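Local coordinates for hypothetical protein APE0754 (Aeropyrum pernix, PDB 1TUA) that has no established function but carries K homology domains and probably binds RNA, at residues F80-E85 and A139-Y144. Sequence-based numbering, arbitrary orientation.
Sequences FRLLEE and AIIGDY
R81 reaches I141 as a straight rod: CG stands opposite the backbone N (chi1 174°), and the chain stays extended through to NE. I141 offers its CG2 branch, also anti to the backbone N, with CG1 placed anti to the carbonyl carbon (chi1 -63°). The two side chains run past each other in opposite senses, R81 CD lying 3.6 Å from I141 CG2. Farther out, the guanidinium turns one face to the backbone carbonyl of I141, with I141 O 3.8 Å above its plane and over its centre. The hydrogen bonds of the group go elsewhere, NE to Q87 OE1 and NH2 to the carbonyl oxygen of D128, while Y130 adds a cation-pi contact. R81 NH2 also passes 3.8 Å from G142 CA. With the side chain cut back to alanine, Q87 OE1 and the D128 carbonyl would probably lose their arginine donor, and I141 CG2 the packing of CG and CD, with L82 still against it. L82 closes on the same isoleucine at an oblique angle. Its CD2 meets I141 CG2 at 3.8 Å and its CD1 lies 3.9 Å from I141 CD1, so both methyls of L82 bear on I141, and L89 of strand 87-93 touches both residues. The example illustrates how one beta-branched side chain can pack against two successive residues of a 3-10 turn. Here that turn, between helix 76-79 and strand 87-93, packs on the central strand of the three-stranded antiparallel sheet, order 1-3-2, within the C-terminal K homology domain, consistent with the type I KH fold.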
loop_
_atom_site.group_PDB
_atom_site.type_symbol
_atom_site.label_atom_id
_atom_site.label_comp_id
_atom_site.label_asym_id
_atom_site.label_seq_id
_atom_site.Cartn_x
_atom_site.Cartn_y
_atom_site.Cartn_z
ATOM N N PHE A 80 7.542 2.566 -4.553
ATOM C CA PHE A 80 7.812 2.436 -5.989
ATOM C C PHE A 80 7.364 1.092 -6.557
ATOM O O PHE A 80 7.212 0.937 -7.770
ATOM C CB PHE A 80 9.302 2.636 -6.289
ATOM C CG PHE A 80 9.784 4.044 -6.079
ATOM C CD1 PHE A 80 8.954 5.131 -6.336
ATOM C CD2 PHE A 80 11.095 4.287 -5.666
ATOM C CE1 PHE A 80 9.417 6.446 -6.188
ATOM C CE2 PHE A 80 11.569 5.598 -5.516
ATOM C CZ PHE A 80 10.725 6.679 -5.780
ATOM N N ARG A 81 7.154 0.120 -5.676
ATOM C CA ARG A 81 6.701 -1.198 -6.106
ATOM C C ARG A 81 5.368 -1.076 -6.837
ATOM O O ARG A 81 5.040 -1.898 -7.689
ATOM C CB ARG A 81 6.549 -2.122 -4.892
ATOM C CG ARG A 81 5.931 -3.483 -5.207
ATOM C CD ARG A 81 5.988 -4.398 -3.996
ATOM N NE ARG A 81 5.273 -5.649 -4.227
ATOM C CZ ARG A 81 5.344 -6.708 -3.424
ATOM N NH1 ARG A 81 6.103 -6.665 -2.337
ATOM N NH2 ARG A 81 4.655 -7.807 -3.709
ATOM N N LEU A 82 4.606 -0.041 -6.501
ATOM C CA LEU A 82 3.306 0.190 -7.117
ATOM C C LEU A 82 3.393 0.557 -8.595
ATOM O O LEU A 82 2.375 0.596 -9.288
ATOM C CB LEU A 82 2.540 1.265 -6.333
ATOM C CG LEU A 82 2.010 0.752 -4.982
ATOM C CD1 LEU A 82 1.627 1.912 -4.080
ATOM C CD2 LEU A 82 0.822 -0.163 -5.218
ATOM N N LEU A 83 4.607 0.822 -9.072
ATOM C CA LEU A 83 4.813 1.152 -10.477
ATOM C C LEU A 83 4.889 -0.140 -11.277
ATOM O O LEU A 83 4.803 -0.130 -12.502
ATOM C CB LEU A 83 6.117 1.940 -10.670
ATOM C CG LEU A 83 6.155 3.374 -10.136
ATOM C CD1 LEU A 83 7.466 4.020 -10.546
ATOM C CD2 LEU A 83 4.977 4.176 -10.693
ATOM N N GLU A 84 5.057 -1.250 -10.574
ATOM C CA GLU A 84 5.156 -2.547 -11.219
ATOM C C GLU A 84 3.819 -3.103 -11.666
ATOM O O GLU A 84 2.758 -2.773 -11.128
ATOM C CB GLU A 84 5.834 -3.548 -10.288
ATOM C CG GLU A 84 7.305 -3.286 -10.096
ATOM C CD GLU A 84 7.870 -4.065 -8.935
ATOM O OE1 GLU A 84 7.471 -5.240 -8.753
ATOM O OE2 GLU A 84 8.719 -3.504 -8.208
ATOM N N GLU A 85 3.891 -3.965 -12.666
ATOM C CA GLU A 85 2.719 -4.594 -13.231
ATOM C C GLU A 85 2.011 -5.482 -12.205
ATOM O O GLU A 85 2.646 -6.241 -11.468
ATOM C CB GLU A 85 3.159 -5.406 -14.444
ATOM C CG GLU A 85 2.105 -6.256 -15.092
ATOM C CD GLU A 85 2.653 -6.939 -16.324
ATOM O OE1 GLU A 85 2.934 -6.222 -17.311
ATOM O OE2 GLU A 85 2.824 -8.180 -16.302
ATOM N N ALA A 139 -1.391 -0.060 5.411
ATOM C CA ALA A 139 -1.298 -0.082 3.953
ATOM C C ALA A 139 -0.587 -1.346 3.477
ATOM O O ALA A 139 0.404 -1.778 4.074
ATOM C CB ALA A 139 -0.556 1.161 3.466
ATOM N N ILE A 140 -1.085 -1.914 2.382
ATOM C CA ILE A 140 -0.549 -3.150 1.827
ATOM C C ILE A 140 -0.289 -3.025 0.332
ATOM O O ILE A 140 -1.139 -2.537 -0.407
ATOM C CB ILE A 140 -1.565 -4.299 2.022
ATOM C CG1 ILE A 140 -1.937 -4.423 3.502
ATOM C CG2 ILE A 140 -1.005 -5.604 1.464
ATOM C CD1 ILE A 140 -3.239 -5.187 3.745
ATOM N N ILE A 141 0.875 -3.487 -0.109
ATOM C CA ILE A 141 1.229 -3.468 -1.524
ATOM C C ILE A 141 1.527 -4.890 -1.982
ATOM O O ILE A 141 2.363 -5.573 -1.386
ATOM C CB ILE A 141 2.489 -2.609 -1.800
ATOM C CG1 ILE A 141 2.230 -1.140 -1.427
ATOM C CG2 ILE A 141 2.873 -2.731 -3.275
ATOM C CD1 ILE A 141 3.481 -0.281 -1.383
ATOM N N GLY A 142 0.844 -5.329 -3.037
ATOM C CA GLY A 142 1.060 -6.666 -3.581
ATOM C C GLY A 142 0.106 -6.897 -4.740
ATOM O O GLY A 142 -0.643 -5.985 -5.090
ATOM N N ASP A 143 0.118 -8.078 -5.363
ATOM C CA ASP A 143 -0.841 -8.290 -6.445
ATOM C C ASP A 143 -2.209 -8.479 -5.800
ATOM O O ASP A 143 -2.306 -8.724 -4.595
ATOM C CB ASP A 143 -0.463 -9.477 -7.368
ATOM C CG ASP A 143 -0.397 -10.808 -6.652
ATOM O OD1 ASP A 143 -1.371 -11.185 -5.971
ATOM O OD2 ASP A 143 0.636 -11.496 -6.790
ATOM N N TYR A 144 -3.263 -8.347 -6.594
ATOM C CA TYR A 144 -4.624 -8.440 -6.086
ATOM C C TYR A 144 -4.941 -9.504 -5.039
ATOM O O TYR A 144 -5.369 -9.177 -3.935
ATOM C CB TYR A 144 -5.617 -8.594 -7.240
ATOM C CG TYR A 144 -7.044 -8.556 -6.755
ATOM C CD1 TYR A 144 -7.600 -7.375 -6.267
ATOM C CD2 TYR A 144 -7.815 -9.715 -6.712
ATOM C CE1 TYR A 144 -8.888 -7.349 -5.743
ATOM C CE2 TYR A 144 -9.106 -9.700 -6.190
ATOM C CZ TYR A 144 -9.634 -8.516 -5.706
ATOM O OH TYR A 144 -10.904 -8.500 -5.176
#